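S-adenosylmethionine:tRNA ribosyltransferase-isomerase (Thermotoga maritima, PDB 1VKY) probably transfers and isomerises the ribose moiety of S-adenosylmethionine onto the 7-aminomethyl group of preQ1-tRNA, giving epoxyqueuosine-tRNA in queuosine biosynthesis. Local coordinates at residues P34-H44 and H52-Y61; D297-L305 and Y335-I346. All coordinates share one frame; numbering follows the deposited sequence.

Overall arrangement
Both interactions belong to one end of the nine-stranded mixed sheet, in which strand 39-44 lies between strand 49-54 and strand 343-346. Interaction 1 (34-44 with 52-61) forms the outermost hairpin and is only partly buried, whereas interaction 2 (297-305 with 335-346) lies deeper and is almost wholly buried. Their centres are about 10 Å apart, and they meet through a probable backbone bond from L43 N to L345 O, where H52 ND1 bonds to Y335 OH and where M41 packs on Y335. The chemistry follows the position: the edge contact sets a salt bridge and arginines beside its backbone ladder, the inner one an aromatic cluster.

Interaction 1: P34-H44 and H52-Y61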
loop_
_atom_site.group_PDB
_atom_site.type_symbol
_atom_site.label_atom_id
_atom_site.label_comp_id
_atom_site.label_asym_id
_atom_site.label_seq_id
_atom_site.Cartn_x
_atom_site.Cartn_y
_atom_site.Cartn_z
ATOM N N PRO B 34 3.212 13.990 7.529
ATOM C CA PRO B 34 1.928 13.487 8.079
ATOM C C PRO B 34 0.830 13.348 6.997
ATOM O O PRO B 34 0.942 13.923 5.928
ATOM C CB PRO B 34 1.535 14.576 9.084
ATOM C CG PRO B 34 2.156 15.809 8.537
ATOM C CD PRO B 34 3.482 15.380 7.933
ATOM N N ARG B 35 -0.199 12.582 7.283
ATOM C CA ARG B 35 -1.209 12.241 6.270
ATOM C C ARG B 35 -1.983 13.458 5.736
ATOM O O ARG B 35 -2.416 13.469 4.591
ATOM C CB ARG B 35 -2.171 11.209 6.826
ATOM C CG ARG B 35 -1.540 9.858 7.170
ATOM C CD ARG B 35 -1.021 9.079 5.969
ATOM N NE ARG B 35 -0.745 7.679 6.306
ATOM N N ASP B 36 -2.091 14.509 6.535
ATOM C CA ASP B 36 -2.842 15.687 6.131
ATOM C C ASP B 36 -2.002 16.754 5.476
ATOM O O ASP B 36 -2.435 17.895 5.319
ATOM C CB ASP B 36 -3.650 16.248 7.270
ATOM C CG ASP B 36 -2.837 16.559 8.494
ATOM O OD1 ASP B 36 -1.584 16.504 8.460
ATOM O OD2 ASP B 36 -3.414 16.856 9.557
ATOM N N ALA B 37 -0.806 16.348 5.058
ATOM C CA ALA B 37 0.052 17.178 4.266
ATOM C C ALA B 37 -0.072 16.741 2.824
ATOM O O ALA B 37 0.605 17.283 1.961
ATOM C CB ALA B 37 1.519 17.077 4.736
ATOM N N SER B 38 -0.973 15.808 2.532
ATOM C CA SER B 38 -1.259 15.482 1.130
ATOM C C SER B 38 -1.940 16.693 0.441
ATOM O O SER B 38 -2.398 17.644 1.124
ATOM C CB SER B 38 -2.101 14.206 1.051
ATOM O OG SER B 38 -3.417 14.475 1.490
ATOM N N ARG B 39 -1.961 16.687 -0.895
ATOM C CA ARG B 39 -2.659 17.719 -1.660
ATOM C C ARG B 39 -4.162 17.476 -1.577
ATOM O O ARG B 39 -4.592 16.351 -1.336
ATOM C CB ARG B 39 -2.203 17.730 -3.113
ATOM C CG ARG B 39 -0.741 17.985 -3.205
ATOM C CD ARG B 39 -0.203 18.063 -4.612
ATOM N NE ARG B 39 -0.590 19.322 -5.179
ATOM C CZ ARG B 39 -0.167 19.790 -6.336
ATOM N NH1 ARG B 39 0.684 19.090 -7.081
ATOM N NH2 ARG B 39 -0.619 20.975 -6.747
ATOM N N LEU B 40 -4.935 18.558 -1.668
ATOM C CA LEU B 40 -6.403 18.516 -1.689
ATOM C C LEU B 40 -6.842 19.422 -2.809
ATOM O O LEU B 40 -6.698 20.640 -2.694
ATOM C CB LEU B 40 -6.999 19.024 -0.356
ATOM C CG LEU B 40 -8.528 19.129 -0.206
ATOM C CD1 LEU B 40 -9.165 17.756 -0.235
ATOM C CD2 LEU B 40 -8.971 19.863 1.038
ATOM N N MET B 41 -7.406 18.842 -3.864
ATOM C CA MET B 41 -8.075 19.612 -4.899
ATOM C C MET B 41 -9.533 19.820 -4.465
ATOM O O MET B 41 -10.213 18.880 -4.124
ATOM C CB MET B 41 -8.065 18.876 -6.241
ATOM C CG MET B 41 -8.567 19.736 -7.390
ATOM S SD MET B 41 -8.424 18.966 -9.008
ATOM C CE MET B 41 -6.667 18.864 -9.248
ATOM N N VAL B 42 -9.997 21.066 -4.530
ATOM C CA VAL B 42 -11.356 21.404 -4.158
ATOM C C VAL B 42 -12.134 21.823 -5.393
ATOM O O VAL B 42 -11.744 22.767 -6.093
ATOM C CB VAL B 42 -11.376 22.533 -3.108
ATOM C CG1 VAL B 42 -12.783 22.813 -2.657
ATOM C CG2 VAL B 42 -10.517 22.147 -1.876
ATOM N N LEU B 43 -13.267 21.159 -5.584
ATOM C CA LEU B 43 -14.199 21.390 -6.668
ATOM C C LEU B 43 -15.510 21.995 -6.136
ATOM O O LEU B 43 -16.155 21.433 -5.267
ATOM C CB LEU B 43 -14.506 20.058 -7.377
ATOM C CG LEU B 43 -13.532 19.650 -8.501
ATOM C CD1 LEU B 43 -12.153 19.576 -8.057
ATOM C CD2 LEU B 43 -13.969 18.355 -9.077
ATOM N N HIS B 44 -15.866 23.158 -6.675
ATOM C CA HIS B 44 -17.083 23.865 -6.308
ATOM C C HIS B 44 -18.058 23.690 -7.467
ATOM O O HIS B 44 -17.925 24.335 -8.508
ATOM C CB HIS B 44 -16.784 25.350 -6.080
ATOM C CG HIS B 44 -15.795 25.626 -4.987
ATOM N ND1 HIS B 44 -16.175 25.906 -3.696
ATOM C CD2 HIS B 44 -14.440 25.696 -5.001
ATOM C CE1 HIS B 44 -15.101 26.134 -2.959
ATOM N NE2 HIS B 44 -14.037 26.024 -3.729
ATOM N N HIS B 52 -6.479 24.460 -5.508
ATOM C CA HIS B 52 -5.397 23.524 -5.200
ATOM C C HIS B 52 -4.845 23.835 -3.809
ATOM O O HIS B 52 -4.180 24.834 -3.626
ATOM C CB HIS B 52 -4.331 23.664 -6.277
ATOM C CG HIS B 52 -4.878 23.431 -7.643
ATOM N ND1 HIS B 52 -5.121 22.171 -8.136
ATOM C CD2 HIS B 52 -5.327 24.298 -8.578
ATOM C CE1 HIS B 52 -5.652 22.271 -9.342
ATOM N NE2 HIS B 52 -5.791 23.551 -9.631
ATOM N N ARG B 53 -5.133 22.953 -2.849
ATOM C CA ARG B 53 -4.891 23.192 -1.419
ATOM C C ARG B 53 -4.121 21.994 -0.851
ATOM O O ARG B 53 -3.658 21.140 -1.620
ATOM C CB ARG B 53 -6.223 23.404 -0.683
ATOM C CG ARG B 53 -7.001 24.597 -1.256
ATOM C CD ARG B 53 -6.329 25.991 -0.939
ATOM N NE ARG B 53 -7.229 26.484 0.028
ATOM C CZ ARG B 53 -6.971 26.877 1.219
ATOM N NH1 ARG B 53 -5.764 27.067 1.687
ATOM N NH2 ARG B 53 -7.999 27.210 1.922
ATOM N N ILE B 54 -3.950 22.014 0.470
ATOM C CA ILE B 54 -3.351 20.948 1.259
ATOM C C ILE B 54 -4.427 20.416 2.175
ATOM O O ILE B 54 -5.288 21.181 2.607
ATOM C CB ILE B 54 -2.170 21.507 2.109
ATOM C CG1 ILE B 54 -1.089 22.048 1.199
ATOM C CG2 ILE B 54 -1.604 20.463 3.047
ATOM C CD1 ILE B 54 -0.642 21.082 0.160
ATOM N N PHE B 55 -4.367 19.120 2.497
ATOM C CA PHE B 55 -5.467 18.461 3.166
ATOM C C PHE B 55 -5.894 19.122 4.463
ATOM O O PHE B 55 -7.092 19.232 4.731
ATOM C CB PHE B 55 -5.229 16.961 3.411
ATOM C CG PHE B 55 -6.520 16.217 3.677
ATOM C CD1 PHE B 55 -7.276 15.741 2.636
ATOM C CD2 PHE B 55 -6.995 16.061 4.954
ATOM C CE1 PHE B 55 -8.487 15.105 2.885
ATOM C CE2 PHE B 55 -8.178 15.446 5.207
ATOM C CZ PHE B 55 -8.945 14.974 4.171
ATOM N N ARG B 56 -4.939 19.531 5.287
ATOM C CA ARG B 56 -5.280 20.112 6.603
ATOM C C ARG B 56 -6.109 21.390 6.474
ATOM O O ARG B 56 -6.809 21.772 7.406
ATOM C CB ARG B 56 -4.024 20.394 7.419
ATOM C CG ARG B 56 -3.061 21.381 6.768
ATOM C CD ARG B 56 -1.812 21.696 7.610
ATOM N NE ARG B 56 -1.145 20.471 8.047
ATOM C CZ ARG B 56 -0.006 19.977 7.556
ATOM N NH1 ARG B 56 0.677 20.600 6.582
ATOM N NH2 ARG B 56 0.455 18.832 8.057
ATOM N N GLU B 57 -6.063 22.025 5.302
ATOM C CA GLU B 57 -6.895 23.219 4.971
ATOM C C GLU B 57 -8.376 22.916 4.655
ATOM O O GLU B 57 -9.177 23.819 4.371
ATOM C CB GLU B 57 -6.227 23.958 3.808
ATOM C CG GLU B 57 -4.883 24.536 4.210
ATOM C CD GLU B 57 -4.003 24.946 3.042
ATOM O OE1 GLU B 57 -4.178 24.484 1.903
ATOM O OE2 GLU B 57 -3.093 25.740 3.277
ATOM N N ILE B 58 -8.759 21.639 4.755
ATOM C CA ILE B 58 -10.165 21.243 4.620
ATOM C C ILE B 58 -11.034 21.955 5.612
ATOM O O ILE B 58 -12.171 22.264 5.303
ATOM C CB ILE B 58 -10.353 19.690 4.748
ATOM C CG1 ILE B 58 -11.755 19.269 4.263
ATOM C CG2 ILE B 58 -10.079 19.188 6.181
ATOM C CD1 ILE B 58 -11.866 17.807 4.024
ATOM N N ILE B 59 -10.492 22.266 6.785
ATOM C CA ILE B 59 -11.257 22.975 7.803
ATOM C C ILE B 59 -11.820 24.344 7.335
ATOM O O ILE B 59 -12.861 24.789 7.792
ATOM C CB ILE B 59 -10.364 23.157 9.043
ATOM C CG1 ILE B 59 -11.178 23.636 10.252
ATOM C CG2 ILE B 59 -9.185 24.079 8.740
ATOM C CD1 ILE B 59 -10.444 23.385 11.565
ATOM N N GLU B 60 -11.132 24.993 6.409
ATOM C CA GLU B 60 -11.568 26.301 5.855
ATOM C C GLU B 60 -12.844 26.210 4.981
ATOM O O GLU B 60 -13.360 27.233 4.523
ATOM C CB GLU B 60 -10.442 26.887 5.009
ATOM C CG GLU B 60 -9.187 27.115 5.825
ATOM C CD GLU B 60 -8.050 27.631 4.986
ATOM O OE1 GLU B 60 -8.306 28.031 3.844
ATOM O OE2 GLU B 60 -6.923 27.672 5.458
ATOM N N TYR B 61 -13.313 24.975 4.719
ATOM C CA TYR B 61 -14.491 24.725 3.912
ATOM C C TYR B 61 -15.644 24.203 4.749
ATOM O O TYR B 61 -16.718 24.008 4.236
ATOM C CB TYR B 61 -14.159 23.711 2.802
ATOM C CG TYR B 61 -13.143 24.269 1.849
ATOM C CD1 TYR B 61 -11.801 24.012 2.031
ATOM C CD2 TYR B 61 -13.524 25.149 0.827
ATOM C CE1 TYR B 61 -10.839 24.541 1.177
ATOM C CE2 TYR B 61 -12.581 25.703 -0.029
ATOM C CZ TYR B 61 -11.224 25.392 0.153
ATOM O OH TYR B 61 -10.267 25.924 -0.682
HETATM O O HOH W 1 -3.056 21.030 -4.346
#
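L40 and R53 form the hydrogen-bonded pair of an antiparallel beta hairpin at the edge of the mixed sheet. L40 N donates to R53 O almost straight (173°, 2.9 Å), and R53 N returns a bond to L40 O. Farther along, F55 N reaches S38 O at 2.8 Å and R56 N bonds to D36 O, holding the start of the 3-10 segment to the loop before the strand.

On the face carrying L40 and R53, L40 fills the angle between strand and 3-10 turn: with CG anti to the backbone N (chi1 177°), one methyl, CD1, meets F55 CD1 and the other, CD2, rests on I58 CB at 4.0 Å. V42 lays CG1 over one face of the Y61 ring, a CH-pi contact 4.2 Å from the ring centroid, and H44 meets that ring rim to rim. On the face carrying M41 and H52, M41 CE comes to the edge of the imidazole, 3.6 Å from H52 CE1, while H52 ND1 bonds to the hydroxyl of Y335.

At the far end, the R56 guanidinium carries D36 O over its centre and P34 CG at its edge; the salt bridge from R56 NH2 to D36 OD1 is weak as a hydrogen bond, the carboxylate and guanidinium planes lying 71° apart. Beyond the hairpin, D36 OD2 bonds to T192 and R39 NH1 to R333 O. R53 NE donates in the guanidinium plane to Y61 OH, which also bonds to E51, and R53 NH1 forms a salt bridge with E57 OE1. Water 1 bridges the strands, accepting from R39 NE and donating to R53 O at 2.8 Å.

Interaction 2: D297-L305 and Y335-I346; sequences DALVTNFHL and YRFFSFGDAMLI
Backbone bonds zip L299 to I346 and T301 to M344, two hydrogen-bonded pairs of an antiparallel ladder, with V300 and L345 as the non-hydrogen-bonded pair between them. I346 N donates to L299 O nearly straight (173°), while M344 N reaches T301 O at 2.8 Å. Past the strands, F338 N bonds to F303 O at 2.9 Å.

Apolar contacts line both faces. V300 CG2 meets L345 CD1 on one, while L299 and I346 bring their delta methyls together on the other. L305 CD1 presses on F338 CE1 at 3.5 Å, next to I27 and Q29 of the second subunit.

Aromatic contacts gather on F303. Its ring turns an edge toward the face of F337, the planes 55° apart, and F303 CB sits 3.5 Å from F337 CD2. Y335 meets the same ring obliquely, CD2 against F303 CE1. The M344 chain runs extended until its bend at chi3 (-83°), which delivers CE to F303 CE2 at 3.6 Å; SD lies obliquely against the ring in this Met-aromatic contact. A330 and Y327 of helix 320-332 also flank the cluster.

Polar groups secure the loops. Water 2 accepts from F303 N at 3.0 Å and lies 2.7 Å from both F338 O and D342 O. D342 clasps R336 through OD2 to its backbone N and OD1 to NH2, and H304 NE2 donates to T301 OG1 in the ring plane. T301 OG1 and N302 N hydrogen-bond to an unidentified ligand, probably from the crystallisation liquor, which may mark a pocket beside the strand end. The whole joins two antiparallel neighbours of the mixed sheet, 298-302 and 343-346, linked by a largely helical connection that includes helices 309-318 and 320-332.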
loop_
_atom_site.group_PDB
_atom_site.type_symbol
_atom_site.label_atom_id
_atom_site.label_comp_id
_atom_site.label_asym_id
_atom_site.label_seq_id
_atom_site.Cartn_x
_atom_site.Cartn_y
_atom_site.Cartn_z
ATOM N N ASP B 297 -24.179 15.759 0.647
ATOM C CA ASP B 297 -24.061 17.169 0.188
ATOM C C ASP B 297 -22.672 17.554 -0.305
ATOM O O ASP B 297 -22.504 18.530 -1.051
ATOM C CB ASP B 297 -24.463 18.136 1.294
ATOM C CG ASP B 297 -25.843 17.828 1.846
ATOM O OD1 ASP B 297 -26.780 17.677 1.043
ATOM O OD2 ASP B 297 -26.073 17.672 3.064
ATOM N N ALA B 298 -21.674 16.806 0.132
ATOM C CA ALA B 298 -20.280 17.021 -0.219
ATOM C C ALA B 298 -19.521 15.726 -0.083
ATOM O O ALA B 298 -19.974 14.810 0.578
ATOM C CB ALA B 298 -19.679 18.092 0.649
ATOM N N LEU B 299 -18.346 15.629 -0.704
ATOM C CA LEU B 299 -17.670 14.322 -0.811
ATOM C C LEU B 299 -16.146 14.513 -0.715
ATOM O O LEU B 299 -15.614 15.327 -1.453
ATOM C CB LEU B 299 -18.031 13.629 -2.135
ATOM C CG LEU B 299 -17.228 12.344 -2.517
ATOM C CD1 LEU B 299 -17.402 11.320 -1.433
ATOM C CD2 LEU B 299 -17.644 11.752 -3.781
ATOM N N VAL B 300 -15.493 13.811 0.227
ATOM C CA VAL B 300 -14.007 13.665 0.219
ATOM C C VAL B 300 -13.639 12.272 -0.302
ATOM O O VAL B 300 -14.147 11.236 0.179
ATOM C CB VAL B 300 -13.427 13.814 1.634
ATOM C CG1 VAL B 300 -11.930 13.702 1.638
ATOM C CG2 VAL B 300 -13.886 15.103 2.279
ATOM N N THR B 301 -12.736 12.241 -1.264
ATOM C CA THR B 301 -12.375 11.005 -1.917
ATOM C C THR B 301 -10.979 11.083 -2.560
ATOM O O THR B 301 -10.430 12.153 -2.752
ATOM C CB THR B 301 -13.441 10.676 -2.963
ATOM O OG1 THR B 301 -13.185 9.378 -3.540
ATOM C CG2 THR B 301 -13.394 11.654 -4.129
ATOM N N ASN B 302 -10.424 9.922 -2.899
ATOM C CA ASN B 302 -9.126 9.863 -3.590
ATOM C C ASN B 302 -9.277 10.137 -5.061
ATOM O O ASN B 302 -10.380 10.359 -5.558
ATOM C CB ASN B 302 -8.454 8.491 -3.349
ATOM C CG ASN B 302 -8.084 8.249 -1.866
ATOM O OD1 ASN B 302 -7.833 9.184 -1.100
ATOM N ND2 ASN B 302 -8.064 6.981 -1.478
ATOM N N PHE B 303 -8.131 10.207 -5.745
ATOM C CA PHE B 303 -8.073 10.250 -7.207
ATOM C C PHE B 303 -8.114 8.831 -7.760
ATOM O O PHE B 303 -7.256 8.020 -7.435
ATOM C CB PHE B 303 -6.826 10.993 -7.654
ATOM C CG PHE B 303 -6.961 12.466 -7.552
ATOM C CD1 PHE B 303 -6.648 13.117 -6.415
ATOM C CD2 PHE B 303 -7.459 13.189 -8.621
ATOM C CE1 PHE B 303 -6.769 14.504 -6.339
ATOM C CE2 PHE B 303 -7.616 14.537 -8.558
ATOM C CZ PHE B 303 -7.260 15.209 -7.412
ATOM N N HIS B 304 -9.116 8.536 -8.590
ATOM C CA HIS B 304 -9.379 7.172 -9.020
ATOM C C HIS B 304 -8.769 6.913 -10.383
ATOM O O HIS B 304 -8.408 7.829 -11.074
ATOM C CB HIS B 304 -10.876 6.902 -8.991
ATOM C CG HIS B 304 -11.513 7.255 -7.665
ATOM N ND1 HIS B 304 -11.236 6.563 -6.507
ATOM C CD2 HIS B 304 -12.330 8.277 -7.304
ATOM C CE1 HIS B 304 -11.886 7.118 -5.494
ATOM N NE2 HIS B 304 -12.557 8.159 -5.952
ATOM N N LEU B 305 -8.667 5.644 -10.767
ATOM C CA LEU B 305 -7.959 5.273 -11.972
ATOM C C LEU B 305 -8.847 5.438 -13.204
ATOM O O LEU B 305 -10.103 5.358 -13.094
ATOM C CB LEU B 305 -7.492 3.809 -11.809
ATOM C CG LEU B 305 -6.546 3.485 -10.622
ATOM C CD1 LEU B 305 -6.406 1.973 -10.393
ATOM C CD2 LEU B 305 -5.179 4.121 -10.885
ATOM N N TYR B 335 -0.339 15.718 -9.328
ATOM C CA TYR B 335 -0.923 15.142 -8.118
ATOM C C TYR B 335 -0.573 13.656 -8.089
ATOM O O TYR B 335 -0.347 13.022 -9.146
ATOM C CB TYR B 335 -2.467 15.268 -8.114
ATOM C CG TYR B 335 -3.006 16.583 -7.622
ATOM C CD1 TYR B 335 -2.769 17.761 -8.314
ATOM C CD2 TYR B 335 -3.778 16.650 -6.446
ATOM C CE1 TYR B 335 -3.299 18.996 -7.856
ATOM C CE2 TYR B 335 -4.312 17.863 -5.991
ATOM C CZ TYR B 335 -4.063 19.036 -6.690
ATOM O OH TYR B 335 -4.630 20.229 -6.200
ATOM N N ARG B 336 -0.650 13.083 -6.905
ATOM C CA ARG B 336 -0.526 11.647 -6.752
ATOM C C ARG B 336 -1.891 10.981 -6.633
ATOM O O ARG B 336 -2.816 11.524 -5.976
ATOM C CB ARG B 336 0.301 11.326 -5.532
ATOM C CG ARG B 336 1.737 11.868 -5.562
ATOM C CD ARG B 336 2.411 11.773 -4.196
ATOM N NE ARG B 336 1.496 12.252 -3.154
ATOM C CZ ARG B 336 1.028 11.553 -2.110
ATOM N NH1 ARG B 336 1.408 10.279 -1.874
ATOM N NH2 ARG B 336 0.164 12.165 -1.280
ATOM N N PHE B 337 -1.988 9.800 -7.254
ATOM C CA PHE B 337 -3.241 9.099 -7.485
ATOM C C PHE B 337 -3.322 7.778 -6.736
ATOM O O PHE B 337 -2.323 7.212 -6.288
ATOM C CB PHE B 337 -3.418 8.831 -8.971
ATOM C CG PHE B 337 -3.724 10.051 -9.772
ATOM C CD1 PHE B 337 -2.787 11.036 -9.937
ATOM C CD2 PHE B 337 -4.923 10.166 -10.430
ATOM C CE1 PHE B 337 -3.060 12.142 -10.680
ATOM C CE2 PHE B 337 -5.206 11.295 -11.185
ATOM C CZ PHE B 337 -4.281 12.272 -11.300
ATOM N N PHE B 338 -4.549 7.310 -6.608
ATOM C CA PHE B 338 -4.873 6.025 -6.027
ATOM C C PHE B 338 -4.790 6.073 -4.525
ATOM O O PHE B 338 -4.834 7.143 -3.923
ATOM C CB PHE B 338 -4.040 4.905 -6.723
ATOM C CG PHE B 338 -4.628 3.541 -6.642
ATOM C CD1 PHE B 338 -5.947 3.309 -6.974
ATOM C CD2 PHE B 338 -3.866 2.476 -6.200
ATOM C CE1 PHE B 338 -6.473 2.043 -6.892
ATOM C CE2 PHE B 338 -4.399 1.204 -6.126
ATOM C CZ PHE B 338 -5.682 0.987 -6.471
ATOM N N SER B 339 -4.823 4.892 -3.913
ATOM C CA SER B 339 -5.042 4.726 -2.496
ATOM C C SER B 339 -4.129 5.484 -1.523
ATOM O O SER B 339 -4.565 5.789 -0.392
ATOM C CB SER B 339 -5.002 3.216 -2.183
ATOM O OG SER B 339 -6.084 2.563 -2.874
ATOM N N PHE B 340 -2.879 5.743 -1.908
ATOM C CA PHE B 340 -1.911 6.408 -1.027
ATOM C C PHE B 340 -1.584 7.793 -1.515
ATOM O O PHE B 340 -0.685 8.453 -0.956
ATOM C CB PHE B 340 -0.625 5.560 -0.885
ATOM C CG PHE B 340 -0.924 4.183 -0.410
ATOM C CD1 PHE B 340 -0.940 3.118 -1.295
ATOM C CD2 PHE B 340 -1.393 3.990 0.890
ATOM C CE1 PHE B 340 -1.336 1.853 -0.875
ATOM C CE2 PHE B 340 -1.776 2.734 1.329
ATOM C CZ PHE B 340 -1.752 1.656 0.439
ATOM N N GLY B 341 -2.367 8.257 -2.497
ATOM C CA GLY B 341 -2.192 9.572 -3.117
ATOM C C GLY B 341 -2.948 10.698 -2.462
ATOM O O GLY B 341 -3.269 10.662 -1.281
ATOM N N ASP B 342 -3.248 11.698 -3.269
ATOM C CA ASP B 342 -3.819 12.920 -2.785
ATOM C C ASP B 342 -5.364 12.780 -2.697
ATOM O O ASP B 342 -5.924 11.711 -2.977
ATOM C CB ASP B 342 -3.412 14.069 -3.710
ATOM C CG ASP B 342 -1.937 14.344 -3.646
ATOM O OD1 ASP B 342 -1.401 14.355 -2.527
ATOM O OD2 ASP B 342 -1.261 14.566 -4.659
ATOM N N ALA B 343 -6.018 13.859 -2.295
ATOM C CA ALA B 343 -7.471 13.886 -2.117
ATOM C C ALA B 343 -8.174 14.998 -2.914
ATOM O O ALA B 343 -7.565 15.983 -3.318
ATOM C CB ALA B 343 -7.804 14.053 -0.688
ATOM N N MET B 344 -9.483 14.799 -3.094
ATOM C CA MET B 344 -10.415 15.756 -3.712
ATOM C C MET B 344 -11.592 15.978 -2.747
ATOM O O MET B 344 -12.106 15.006 -2.161
ATOM C CB MET B 344 -10.923 15.148 -5.015
ATOM C CG MET B 344 -11.935 15.957 -5.751
ATOM S SD MET B 344 -12.404 15.143 -7.286
ATOM C CE MET B 344 -11.055 15.668 -8.402
ATOM N N LEU B 345 -11.957 17.249 -2.557
ATOM C CA LEU B 345 -13.199 17.687 -1.887
ATOM C C LEU B 345 -14.107 18.289 -2.949
ATOM O O LEU B 345 -13.720 19.248 -3.648
ATOM C CB LEU B 345 -12.923 18.770 -0.838
ATOM C CG LEU B 345 -14.107 19.459 -0.151
ATOM C CD1 LEU B 345 -15.009 18.466 0.579
ATOM C CD2 LEU B 345 -13.645 20.567 0.800
ATOM N N ILE B 346 -15.290 17.703 -3.084
ATOM C CA ILE B 346 -16.300 18.192 -3.976
ATOM C C ILE B 346 -17.412 18.758 -3.142
ATOM O O ILE B 346 -18.023 18.031 -2.369
ATOM C CB ILE B 346 -16.828 17.105 -4.879
ATOM C CG1 ILE B 346 -15.673 16.426 -5.617
ATOM C CG2 ILE B 346 -17.821 17.745 -5.890
ATOM C CD1 ILE B 346 -15.895 15.043 -5.903
HETATM O O HOH W 2 -5.444 9.658 -4.635
#